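PDB 1QOR: quinone oxidoreductase 1, which catalyses the NADPH-dependent one-electron reduction of quinones to 1,4-benzosemiquinones, working as a homodimer. Local coordinates for residues Y130-T135 with F144-A149; R224-L229 with G233-F238; I156-A161 with A166-T171. One frame throughout, in Å; residues are numbered along the deposited sequence.

Contact 1: residues Y130-T135 with F144-A149; sequences YLLRKT and FLFHAA. With NDP (NADPH dihydro-nicotinamide-adenine-dinucleotide phosphate), chain D.
Leu132 pushes its CD2 methyl into the angle between two aromatic rings, 4.3 Å from CE2 of Phe144 and 4.5 Å from CE2 of Phe146, meeting both obliquely. Leu131 brings CD1 to 4.4 Å from CZ of Phe146, which thus receives a methyl from each leucine. CG of Leu132 lies beside the backbone N, anti to the carbonyl carbon (chi1 -56°), and its branch ends nearer the strand than the CB direction suggests. These buried contacts are apolar, and no hydrogen bond crosses between the segments.

The exposed side of the helix is looser: Lys134 packs on Arg232 of the second subunit, and partly exposed Arg133 folds back so that NE and NH2 both reach O of Leu132. O of Thr135 accepts a hydrogen bond from Tyr260 of the second subunit. Tyr130 is buried at the cofactor end; its hydroxyl donates a hydrogen bond to the carboxamide oxygen, OH to O7N of NADPH 2.6 Å, and its ring stacks with Tyr269.

Helix 115-135 lies over a central strand, 143-146, of the Rossmann-fold sheet; the short axes of 130-135 and 144-146 run at 140°, and Phe146 also touches Val153 and Ala157 of helix 152-164 and Leu168 of strand 167-172.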
loop_
_atom_site.group_PDB
_atom_site.type_symbol
_atom_site.label_atom_id
_atom_site.label_comp_id
_atom_site.label_asym_id
_atom_site.label_seq_id
_atom_site.Cartn_x
_atom_site.Cartn_y
_atom_site.Cartn_z
ATOM N N TYR A 130 9.948 -14.554 0.663
ATOM C CA TYR A 130 9.537 -13.320 1.355
ATOM C C TYR A 130 8.100 -12.943 0.995
ATOM O O TYR A 130 7.337 -12.478 1.839
ATOM C CB TYR A 130 10.526 -12.143 1.167
ATOM C CG TYR A 130 10.329 -11.333 -0.101
ATOM C CD1 TYR A 130 9.263 -10.444 -0.241
ATOM C CD2 TYR A 130 11.240 -11.431 -1.151
ATOM C CE1 TYR A 130 9.124 -9.663 -1.431
ATOM C CE2 TYR A 130 11.104 -10.677 -2.311
ATOM C CZ TYR A 130 10.054 -9.791 -2.456
ATOM O OH TYR A 130 9.965 -9.040 -3.641
ATOM N N LEU A 131 7.715 -13.165 -0.249
ATOM C CA LEU A 131 6.343 -12.882 -0.644
ATOM C C LEU A 131 5.250 -13.597 0.192
ATOM O O LEU A 131 4.325 -12.956 0.665
ATOM C CB LEU A 131 6.152 -13.255 -2.103
ATOM C CG LEU A 131 6.712 -12.322 -3.171
ATOM C CD1 LEU A 131 6.387 -12.904 -4.544
ATOM C CD2 LEU A 131 6.107 -10.935 -3.021
ATOM N N LEU A 132 5.394 -14.904 0.424
ATOM C CA LEU A 132 4.387 -15.719 1.135
ATOM C C LEU A 132 4.532 -15.788 2.645
ATOM O O LEU A 132 3.605 -16.242 3.362
ATOM C CB LEU A 132 4.414 -17.149 0.590
ATOM C CG LEU A 132 4.208 -17.325 -0.919
ATOM C CD1 LEU A 132 4.027 -18.799 -1.264
ATOM C CD2 LEU A 132 2.981 -16.580 -1.343
ATOM N N ARG A 133 5.721 -15.416 3.119
ATOM C CA ARG A 133 6.005 -15.460 4.528
ATOM C C ARG A 133 6.246 -14.091 5.162
ATOM O O ARG A 133 6.004 -13.941 6.339
ATOM C CB ARG A 133 7.223 -16.353 4.775
ATOM C CG ARG A 133 7.224 -17.714 3.983
ATOM C CD ARG A 133 6.460 -18.786 4.732
ATOM N NE ARG A 133 5.045 -18.503 4.667
ATOM C CZ ARG A 133 4.156 -18.691 5.646
ATOM N NH1 ARG A 133 4.524 -19.207 6.824
ATOM N NH2 ARG A 133 2.914 -18.253 5.451
ATOM N N LYS A 134 6.675 -13.084 4.409
ATOM C CA LYS A 134 6.968 -11.785 5.018
ATOM C C LYS A 134 6.072 -10.639 4.577
ATOM O O LYS A 134 5.565 -9.894 5.402
ATOM C CB LYS A 134 8.417 -11.369 4.733
ATOM C CG LYS A 134 9.489 -12.391 5.050
ATOM C CD LYS A 134 9.465 -12.786 6.492
ATOM C CE LYS A 134 10.839 -13.338 6.928
ATOM N NZ LYS A 134 10.725 -14.130 8.205
ATOM N N THR A 135 5.932 -10.445 3.277
ATOM C CA THR A 135 5.106 -9.350 2.765
ATOM C C THR A 135 3.673 -9.463 3.297
ATOM O O THR A 135 3.008 -8.465 3.632
ATOM C CB THR A 135 5.133 -9.358 1.242
ATOM O OG1 THR A 135 6.492 -9.239 0.808
ATOM C CG2 THR A 135 4.260 -8.248 0.666
ATOM N N PHE A 144 -5.999 -17.331 -2.347
ATOM C CA PHE A 144 -5.426 -16.056 -2.736
ATOM C C PHE A 144 -5.077 -16.200 -4.203
ATOM O O PHE A 144 -4.955 -17.338 -4.699
ATOM C CB PHE A 144 -4.175 -15.728 -1.905
ATOM C CG PHE A 144 -3.058 -16.715 -2.072
ATOM C CD1 PHE A 144 -3.050 -17.928 -1.356
ATOM C CD2 PHE A 144 -1.978 -16.437 -2.933
ATOM C CE1 PHE A 144 -1.985 -18.840 -1.490
ATOM C CE2 PHE A 144 -0.912 -17.359 -3.063
ATOM C CZ PHE A 144 -0.925 -18.560 -2.331
ATOM N N LEU A 145 -4.910 -15.069 -4.883
ATOM C CA LEU A 145 -4.591 -15.063 -6.297
ATOM C C LEU A 145 -3.082 -14.835 -6.580
ATOM O O LEU A 145 -2.416 -14.019 -5.894
ATOM C CB LEU A 145 -5.471 -14.021 -6.995
ATOM C CG LEU A 145 -5.345 -13.835 -8.506
ATOM C CD1 LEU A 145 -5.869 -15.044 -9.207
ATOM C CD2 LEU A 145 -6.133 -12.571 -8.922
ATOM N N PHE A 146 -2.548 -15.519 -7.604
ATOM C CA PHE A 146 -1.137 -15.402 -7.934
ATOM C C PHE A 146 -1.046 -15.483 -9.435
ATOM O O PHE A 146 -1.357 -16.513 -10.015
ATOM C CB PHE A 146 -0.344 -16.527 -7.260
ATOM C CG PHE A 146 1.136 -16.256 -7.119
ATOM C CD1 PHE A 146 1.983 -16.280 -8.238
ATOM C CD2 PHE A 146 1.689 -15.981 -5.869
ATOM C CE1 PHE A 146 3.376 -16.028 -8.106
ATOM C CE2 PHE A 146 3.064 -15.728 -5.720
ATOM C CZ PHE A 146 3.912 -15.754 -6.852
ATOM N N HIS A 147 -0.633 -14.389 -10.067
ATOM C CA HIS A 147 -0.537 -14.290 -11.512
ATOM C C HIS A 147 0.625 -14.974 -12.143
ATOM O O HIS A 147 1.647 -15.164 -11.515
ATOM C CB HIS A 147 -0.540 -12.828 -11.924
ATOM C CG HIS A 147 -1.868 -12.160 -11.738
ATOM N ND1 HIS A 147 -2.817 -12.089 -12.734
ATOM C CD2 HIS A 147 -2.392 -11.497 -10.683
ATOM C CE1 HIS A 147 -3.860 -11.400 -12.308
ATOM N NE2 HIS A 147 -3.625 -11.028 -11.064
ATOM N N ALA A 148 0.464 -15.347 -13.403
ATOM C CA ALA A 148 1.532 -16.000 -14.165
ATOM C C ALA A 148 2.085 -17.209 -13.376
ATOM O O ALA A 148 3.307 -17.339 -13.123
ATOM C CB ALA A 148 2.651 -14.936 -14.494
ATOM N N ALA A 149 1.163 -18.099 -13.000
ATOM C CA ALA A 149 1.455 -19.267 -12.189
ATOM C C ALA A 149 2.287 -20.408 -12.794
ATOM O O ALA A 149 2.749 -21.270 -12.064
ATOM C CB ALA A 149 0.169 -19.806 -11.597
HETATM P PA NDP D . 8.392 -15.815 -15.898
HETATM O O1A NDP D . 9.165 -17.050 -16.187
HETATM O O2A NDP D . 7.258 -15.896 -14.939
HETATM O O5B NDP D . 7.949 -15.120 -17.211
HETATM C C5B NDP D . 7.014 -14.075 -17.252
HETATM C C4B NDP D . 5.653 -14.655 -17.493
HETATM O O4B NDP D . 4.809 -13.541 -17.235
HETATM C C3B NDP D . 5.316 -15.095 -18.924
HETATM O O3B NDP D . 5.777 -16.456 -19.136
HETATM C C2B NDP D . 3.829 -14.790 -19.020
HETATM O O2B NDP D . 3.113 -15.965 -18.659
HETATM C C1B NDP D . 3.606 -13.601 -17.987
HETATM N N9A NDP D . 3.236 -12.449 -18.824
HETATM C C8A NDP D . 2.066 -11.810 -18.861
HETATM N N7A NDP D . 2.105 -10.844 -19.786
HETATM C C5A NDP D . 3.314 -10.920 -20.297
HETATM C C6A NDP D . 3.800 -10.122 -21.325
HETATM N N6A NDP D . 3.079 -9.171 -21.906
HETATM N N1A NDP D . 5.051 -10.378 -21.710
HETATM C C2A NDP D . 5.817 -11.352 -21.146
HETATM N N3A NDP D . 5.337 -12.116 -20.162
HETATM C C4A NDP D . 4.059 -11.910 -19.727
HETATM O O3 NDP D . 9.486 -14.869 -15.238
HETATM P PN NDP D . 10.279 -14.835 -13.871
HETATM O O1N NDP D . 9.943 -16.009 -12.988
HETATM O O2N NDP D . 11.729 -14.531 -14.168
HETATM O O5D NDP D . 9.608 -13.472 -13.235
HETATM C C5D NDP D . 8.219 -13.278 -13.008
HETATM C C4D NDP D . 7.929 -11.865 -12.625
HETATM O O4D NDP D . 8.419 -11.594 -11.292
HETATM C C3D NDP D . 8.580 -10.837 -13.543
HETATM O O3D NDP D . 7.672 -9.760 -13.794
HETATM C C2D NDP D . 9.786 -10.381 -12.692
HETATM O O2D NDP D . 10.242 -9.108 -13.074
HETATM C C1D NDP D . 9.232 -10.354 -11.296
HETATM N N1N NDP D . 10.107 -10.598 -10.118
HETATM C C2N NDP D . 10.040 -9.749 -9.042
HETATM C C3N NDP D . 10.855 -10.002 -7.952
HETATM C C7N NDP D . 10.794 -9.114 -6.716
HETATM O O7N NDP D . 11.478 -9.355 -5.728
HETATM N N7N NDP D . 9.960 -8.100 -6.807
HETATM C C4N NDP D . 11.717 -11.085 -7.922
HETATM C C5N NDP D . 11.769 -11.943 -9.027
HETATM C C6N NDP D . 10.963 -11.681 -10.122
HETATM P P2B NDP D . 1.593 -16.264 -19.268
HETATM O O1X NDP D . 1.094 -17.402 -18.467
HETATM O O2X NDP D . 0.829 -15.028 -19.051
HETATM O O3X NDP D . 1.847 -16.554 -20.692
#

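Contact 2: residues R224-L229 with G233-F238. With NDP (NADPH dihydro-nicotinamide-adenine-dinucleotide phosphate), chain D.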
loop_
_atom_site.group_PDB
_atom_site.type_symbol
_atom_site.label_atom_id
_atom_site.label_comp_id
_atom_site.label_asym_id
_atom_site.label_seq_id
_atom_site.Cartn_x
_atom_site.Cartn_y
_atom_site.Cartn_z
ATOM N N ARG A 224 -8.060 -5.310 -13.079
ATOM C CA ARG A 224 -8.685 -6.606 -12.785
ATOM C C ARG A 224 -8.284 -7.131 -11.387
ATOM O O ARG A 224 -9.157 -7.490 -10.583
ATOM C CB ARG A 224 -8.407 -7.625 -13.910
ATOM C CG ARG A 224 -9.252 -7.320 -15.148
ATOM C CD ARG A 224 -8.993 -8.205 -16.375
ATOM N NE ARG A 224 -7.629 -8.073 -16.867
ATOM C CZ ARG A 224 -7.021 -8.964 -17.653
ATOM N NH1 ARG A 224 -7.665 -10.051 -18.064
ATOM N NH2 ARG A 224 -5.726 -8.836 -17.930
ATOM N N SER A 225 -7.001 -6.996 -11.027
ATOM C CA SER A 225 -6.542 -7.453 -9.732
ATOM C C SER A 225 -7.156 -6.682 -8.567
ATOM O O SER A 225 -7.539 -7.284 -7.537
ATOM C CB SER A 225 -5.043 -7.406 -9.676
ATOM O OG SER A 225 -4.492 -8.393 -10.539
ATOM N N LEU A 226 -7.279 -5.351 -8.710
ATOM C CA LEU A 226 -7.875 -4.562 -7.632
ATOM C C LEU A 226 -9.342 -5.000 -7.417
ATOM O O LEU A 226 -9.841 -5.043 -6.283
ATOM C CB LEU A 226 -7.777 -3.062 -7.947
ATOM C CG LEU A 226 -6.334 -2.500 -8.019
ATOM C CD1 LEU A 226 -6.391 -1.003 -8.336
ATOM C CD2 LEU A 226 -5.565 -2.723 -6.714
ATOM N N ASP A 227 -10.012 -5.340 -8.517
ATOM C CA ASP A 227 -11.378 -5.816 -8.474
ATOM C C ASP A 227 -11.528 -7.224 -7.828
ATOM O O ASP A 227 -12.651 -7.631 -7.522
ATOM C CB ASP A 227 -11.976 -5.825 -9.883
ATOM C CG ASP A 227 -12.478 -4.456 -10.315
ATOM O OD1 ASP A 227 -12.778 -3.612 -9.432
ATOM O OD2 ASP A 227 -12.587 -4.223 -11.547
ATOM N N CYS A 228 -10.433 -7.952 -7.599
ATOM C CA CYS A 228 -10.524 -9.290 -6.971
ATOM C C CYS A 228 -10.285 -9.221 -5.491
ATOM O O CYS A 228 -10.251 -10.247 -4.820
ATOM C CB CYS A 228 -9.484 -10.248 -7.555
ATOM S SG CYS A 228 -9.782 -10.527 -9.286
ATOM N N LEU A 229 -10.240 -8.013 -4.950
ATOM C CA LEU A 229 -9.883 -7.861 -3.541
ATOM C C LEU A 229 -10.969 -7.465 -2.574
ATOM O O LEU A 229 -11.840 -6.695 -2.912
ATOM C CB LEU A 229 -8.734 -6.839 -3.461
ATOM C CG LEU A 229 -7.270 -7.053 -3.032
ATOM C CD1 LEU A 229 -6.783 -8.437 -2.794
ATOM C CD2 LEU A 229 -6.394 -6.249 -3.995
ATOM N N GLY A 233 -8.025 -5.218 1.501
ATOM C CA GLY A 233 -7.113 -6.263 1.061
ATOM C C GLY A 233 -5.779 -5.684 0.630
ATOM O O GLY A 233 -5.613 -4.453 0.532
ATOM N N LEU A 234 -4.825 -6.560 0.337
ATOM C CA LEU A 234 -3.486 -6.143 -0.048
ATOM C C LEU A 234 -3.113 -6.523 -1.447
ATOM O O LEU A 234 -3.134 -7.701 -1.778
ATOM C CB LEU A 234 -2.460 -6.742 0.891
ATOM C CG LEU A 234 -0.982 -6.483 0.545
ATOM C CD1 LEU A 234 -0.515 -5.002 0.765
ATOM C CD2 LEU A 234 -0.157 -7.429 1.418
ATOM N N MET A 235 -2.753 -5.531 -2.261
ATOM C CA MET A 235 -2.335 -5.754 -3.636
ATOM C C MET A 235 -0.799 -5.714 -3.658
ATOM O O MET A 235 -0.201 -4.695 -3.247
ATOM C CB MET A 235 -2.948 -4.675 -4.553
ATOM C CG MET A 235 -2.308 -4.551 -5.932
ATOM S SD MET A 235 -2.524 -6.019 -6.967
ATOM C CE MET A 235 -2.197 -5.449 -8.659
ATOM N N VAL A 236 -0.163 -6.839 -4.027
ATOM C CA VAL A 236 1.293 -6.924 -4.121
ATOM C C VAL A 236 1.737 -6.846 -5.579
ATOM O O VAL A 236 1.584 -7.805 -6.346
ATOM C CB VAL A 236 1.845 -8.205 -3.438
ATOM C CG1 VAL A 236 3.421 -8.189 -3.411
ATOM C CG2 VAL A 236 1.297 -8.311 -1.993
ATOM N N SER A 237 2.168 -5.657 -6.012
ATOM C CA SER A 237 2.642 -5.459 -7.387
ATOM C C SER A 237 4.157 -5.730 -7.358
ATOM O O SER A 237 4.924 -4.944 -6.792
ATOM C CB SER A 237 2.364 -4.029 -7.805
ATOM O OG SER A 237 2.689 -3.850 -9.172
ATOM N N PHE A 238 4.610 -6.850 -7.934
ATOM C CA PHE A 238 6.023 -7.191 -7.823
ATOM C C PHE A 238 6.702 -7.520 -9.125
ATOM O O PHE A 238 7.771 -8.113 -9.125
ATOM C CB PHE A 238 6.210 -8.319 -6.769
ATOM C CG PHE A 238 5.816 -9.711 -7.242
ATOM C CD1 PHE A 238 4.492 -10.129 -7.193
ATOM C CD2 PHE A 238 6.794 -10.609 -7.695
ATOM C CE1 PHE A 238 4.126 -11.420 -7.578
ATOM C CE2 PHE A 238 6.461 -11.903 -8.096
ATOM C CZ PHE A 238 5.119 -12.321 -8.038
HETATM P PA NDP D . 8.392 -15.815 -15.898
HETATM O O1A NDP D . 9.165 -17.050 -16.187
HETATM O O2A NDP D . 7.258 -15.896 -14.939
HETATM O O5B NDP D . 7.949 -15.120 -17.211
HETATM C C5B NDP D . 7.014 -14.075 -17.252
HETATM C C4B NDP D . 5.653 -14.655 -17.493
HETATM O O4B NDP D . 4.809 -13.541 -17.235
HETATM C C3B NDP D . 5.316 -15.095 -18.924
HETATM O O3B NDP D . 5.777 -16.456 -19.136
HETATM C C2B NDP D . 3.829 -14.790 -19.020
HETATM O O2B NDP D . 3.113 -15.965 -18.659
HETATM C C1B NDP D . 3.606 -13.601 -17.987
HETATM N N9A NDP D . 3.236 -12.449 -18.824
HETATM C C8A NDP D . 2.066 -11.810 -18.861
HETATM N N7A NDP D . 2.105 -10.844 -19.786
HETATM C C5A NDP D . 3.314 -10.920 -20.297
HETATM C C6A NDP D . 3.800 -10.122 -21.325
HETATM N N6A NDP D . 3.079 -9.171 -21.906
HETATM N N1A NDP D . 5.051 -10.378 -21.710
HETATM C C2A NDP D . 5.817 -11.352 -21.146
HETATM N N3A NDP D . 5.337 -12.116 -20.162
HETATM C C4A NDP D . 4.059 -11.910 -19.727
HETATM O O3 NDP D . 9.486 -14.869 -15.238
HETATM P PN NDP D . 10.279 -14.835 -13.871
HETATM O O1N NDP D . 9.943 -16.009 -12.988
HETATM O O2N NDP D . 11.729 -14.531 -14.168
HETATM O O5D NDP D . 9.608 -13.472 -13.235
HETATM C C5D NDP D . 8.219 -13.278 -13.008
HETATM C C4D NDP D . 7.929 -11.865 -12.625
HETATM O O4D NDP D . 8.419 -11.594 -11.292
HETATM C C3D NDP D . 8.580 -10.837 -13.543
HETATM O O3D NDP D . 7.672 -9.760 -13.794
HETATM C C2D NDP D . 9.786 -10.381 -12.692
HETATM O O2D NDP D . 10.242 -9.108 -13.074
HETATM C C1D NDP D . 9.232 -10.354 -11.296
HETATM N N1N NDP D . 10.107 -10.598 -10.118
HETATM C C2N NDP D . 10.040 -9.749 -9.042
HETATM C C3N NDP D . 10.855 -10.002 -7.952
HETATM C C7N NDP D . 10.794 -9.114 -6.716
HETATM O O7N NDP D . 11.478 -9.355 -5.728
HETATM N N7N NDP D . 9.960 -8.100 -6.807
HETATM C C4N NDP D . 11.717 -11.085 -7.922
HETATM C C5N NDP D . 11.769 -11.943 -9.027
HETATM C C6N NDP D . 10.963 -11.681 -10.122
HETATM P P2B NDP D . 1.593 -16.264 -19.268
HETATM O O1X NDP D . 1.094 -17.402 -18.467
HETATM O O2X NDP D . 0.829 -15.028 -19.051
HETATM O O3X NDP D . 1.847 -16.554 -20.692
#
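Met235 lies against three residues of 224-229 in succession along its side chain. Its CB meets CD2 of Leu229 at 3.8 Å, its CG meets CD2 of Leu226 at the same distance, and its terminal CE stops 3.6 Å from CB of Ser225. The leucine side chains each cross the methionine at about a right angle. CG of Met235 stands anti to the backbone N (chi1 164°) and the chain then bends at chi2, which directs the thioether toward the helix.

Leu229 also spreads over the start of the strand, with CD1 3.9 Å from O of Leu234 and CG 4.2 Å from CA of Gly233. Space is scarce there: a CB on Gly233 would collide with CG of Leu229, whose own torsions depart from the staggered positions. Cutting Leu229 back to an alanine is likely to open a gap beside CB of Met235 and over the strand backbone from Gly233 to Leu234.

The contact belongs to a beta-alpha-beta crossover of the Rossmann fold, from strand 210-215 through helix 222-227 to the parallel neighbour 233-237. Segment 224-229 holds the end of that helix and the start of the short strand 229-230, past which the chain enters 233-237.

Beyond the apolar shell, Ser225 is held by a hydrogen bond from its hydroxyl group to OD2 of Asp215, at the end of strand 210-215. Met235 packs on Asp215 too, and on Val261 of the adjoining strand 260-262. The CB of Leu234 points away from 224-229; its side chain touches Tyr260 and Thr262, and Tyr260 of the second subunit. Just past the strand's end, Phe238 belongs to the NADPH pocket; the nicotinamide lies near the edge of its ring, though its fine placement is uncertain.

Contact 3: residues I156-A161 with A166-T171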
loop_
_atom_site.group_PDB
_atom_site.type_symbol
_atom_site.label_atom_id
_atom_site.label_comp_id
_atom_site.label_asym_id
_atom_site.label_seq_id
_atom_site.Cartn_x
_atom_site.Cartn_y
_atom_site.Cartn_z
ATOM N N ILE A 156 7.299 -22.210 -8.621
ATOM C CA ILE A 156 7.820 -22.382 -7.272
ATOM C C ILE A 156 6.718 -21.943 -6.291
ATOM O O ILE A 156 6.513 -22.559 -5.230
ATOM C CB ILE A 156 9.104 -21.547 -7.024
ATOM C CG1 ILE A 156 10.264 -22.115 -7.831
ATOM C CG2 ILE A 156 9.458 -21.529 -5.548
ATOM C CD1 ILE A 156 11.541 -21.224 -7.817
ATOM N N ALA A 157 6.006 -20.873 -6.639
ATOM C CA ALA A 157 4.943 -20.388 -5.766
ATOM C C ALA A 157 3.840 -21.476 -5.600
ATOM O O ALA A 157 3.316 -21.684 -4.507
ATOM C CB ALA A 157 4.358 -19.076 -6.317
ATOM N N CYS A 158 3.469 -22.137 -6.686
ATOM C CA CYS A 158 2.469 -23.212 -6.616
ATOM C C CYS A 158 2.845 -24.324 -5.574
ATOM O O CYS A 158 2.039 -24.686 -4.714
ATOM C CB CYS A 158 2.323 -23.832 -7.996
ATOM S SG CYS A 158 1.431 -22.825 -9.159
ATOM N N GLN A 159 4.105 -24.774 -5.615
ATOM C CA GLN A 159 4.614 -25.836 -4.778
ATOM C C GLN A 159 4.764 -25.409 -3.368
ATOM O O GLN A 159 4.478 -26.191 -2.446
ATOM C CB GLN A 159 5.922 -26.351 -5.354
ATOM C CG GLN A 159 5.773 -26.794 -6.810
ATOM C CD GLN A 159 7.048 -27.350 -7.414
ATOM O OE1 GLN A 159 7.433 -28.498 -7.127
ATOM N NE2 GLN A 159 7.721 -26.541 -8.278
ATOM N N TRP A 160 5.215 -24.163 -3.162
ATOM C CA TRP A 160 5.350 -23.654 -1.800
ATOM C C TRP A 160 3.957 -23.442 -1.153
ATOM O O TRP A 160 3.749 -23.806 0.012
ATOM C CB TRP A 160 6.190 -22.368 -1.762
ATOM C CG TRP A 160 6.869 -22.197 -0.464
ATOM C CD1 TRP A 160 6.354 -22.466 0.787
ATOM C CD2 TRP A 160 8.217 -21.725 -0.254
ATOM N NE1 TRP A 160 7.310 -22.182 1.760
ATOM C CE2 TRP A 160 8.453 -21.725 1.146
ATOM C CE3 TRP A 160 9.247 -21.310 -1.114
ATOM C CZ2 TRP A 160 9.678 -21.325 1.703
ATOM C CZ3 TRP A 160 10.464 -20.918 -0.567
ATOM C CH2 TRP A 160 10.669 -20.928 0.832
ATOM N N ALA A 161 3.008 -22.896 -1.920
ATOM C CA ALA A 161 1.651 -22.675 -1.416
ATOM C C ALA A 161 1.031 -24.028 -0.978
ATOM O O ALA A 161 0.441 -24.134 0.110
ATOM C CB ALA A 161 0.815 -22.016 -2.451
ATOM N N ALA A 166 -2.098 -24.140 1.524
ATOM C CA ALA A 166 -2.895 -23.002 1.144
ATOM C C ALA A 166 -3.506 -23.229 -0.211
ATOM O O ALA A 166 -3.121 -24.158 -0.921
ATOM C CB ALA A 166 -2.043 -21.760 1.159
ATOM N N LYS A 167 -4.427 -22.347 -0.591
ATOM C CA LYS A 167 -5.127 -22.487 -1.849
ATOM C C LYS A 167 -4.860 -21.403 -2.896
ATOM O O LYS A 167 -5.617 -20.452 -3.070
ATOM C CB LYS A 167 -6.632 -22.663 -1.600
ATOM C CG LYS A 167 -7.009 -23.903 -0.743
ATOM C CD LYS A 167 -8.533 -23.949 -0.616
ATOM C CE LYS A 167 -9.041 -25.093 0.250
ATOM N NZ LYS A 167 -8.401 -26.373 -0.126
ATOM N N LEU A 168 -3.798 -21.607 -3.644
ATOM C CA LEU A 168 -3.428 -20.676 -4.667
ATOM C C LEU A 168 -4.358 -20.798 -5.865
ATOM O O LEU A 168 -4.600 -21.907 -6.358
ATOM C CB LEU A 168 -1.954 -20.932 -5.096
ATOM C CG LEU A 168 -1.275 -20.051 -6.179
ATOM C CD1 LEU A 168 0.192 -19.915 -5.815
ATOM C CD2 LEU A 168 -1.431 -20.568 -7.601
ATOM N N ILE A 169 -4.897 -19.665 -6.303
ATOM C CA ILE A 169 -5.716 -19.598 -7.499
ATOM C C ILE A 169 -4.740 -18.892 -8.481
ATOM O O ILE A 169 -4.360 -17.743 -8.257
ATOM C CB ILE A 169 -6.977 -18.728 -7.240
ATOM C CG1 ILE A 169 -7.836 -19.335 -6.124
ATOM C CG2 ILE A 169 -7.717 -18.430 -8.536
ATOM C CD1 ILE A 169 -8.833 -18.330 -5.514
ATOM N N GLY A 170 -4.269 -19.579 -9.516
ATOM C CA GLY A 170 -3.306 -18.969 -10.422
ATOM C C GLY A 170 -3.915 -18.525 -11.725
ATOM O O GLY A 170 -5.044 -18.927 -12.002
ATOM N N THR A 171 -3.242 -17.624 -12.453
ATOM C CA THR A 171 -3.707 -17.186 -13.764
ATOM C C THR A 171 -2.591 -17.570 -14.700
ATOM O O THR A 171 -1.429 -17.484 -14.314
ATOM C CB THR A 171 -3.893 -15.637 -13.885
ATOM O OG1 THR A 171 -2.655 -14.978 -13.614
ATOM C CG2 THR A 171 -4.959 -15.139 -12.921
#
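Leu168 extends CG anti to its backbone N (chi1 -179°), carrying both methyls from the strand toward helix residues Ala157, Cys158 and Ala161. Cys158 places SG beside its own backbone N (chi1 -74°), and the sulfur comes to 4.0 Å from CD2 of Leu168. The other methyl, CD1, settles over the helix backbone, 3.8 Å from O of Ala157, and also reaches CB of that alanine. One turn further on, CB of Ala161 points at the strand and approaches CB of Leu168 to 4.0 Å. The small alanine side chains are consistent with the close approach: the short axes pass within 8.4 Å of each other, running nearly antiparallel at 157°.

One hydrogen bond joins the segments, from N of Ala166 to O of Ala161 at 2.9 Å, nearly straight at the hydrogen (167°) although the donor is tilted from the carbonyl plane. It is a 6→1 backbone bond over the last turn of the helix, of the kind found in a Schellman motif. The contact lies within the beta-alpha-beta unit of the Rossmann fold formed by strand 143-146, helix 152-164 and strand 167-172; Phe144 of the first strand also touches Leu168.

The cysteine sulfur serves here as an apolar surface; cohesion between these two segments therefore rests on close hydrocarbon and sulfur contacts, with a single backbone bond fixing the connection.

How the contacts relate
Along the chain contact 1 comes first, then contact 3, then contact 2, and all three are built on the six-stranded parallel sheet of the Rossmann fold. Contacts 1 and 3 share neighbouring strands of it, 143-146 and 167-172, joined by backbone hydrogen bonds, and their centres are 8 Å apart. Contact 2 lies across strand 210-215, its centre 11 Å from that of contact 1, yet touches it where CZ of Phe146 meets CZ of Phe238 at 3.8 Å. Contacts 2 and 3, with centres 16 Å apart, do not touch. The helix end of contact 1 and the strand of contact 2 each lie near both NADPH and the second subunit.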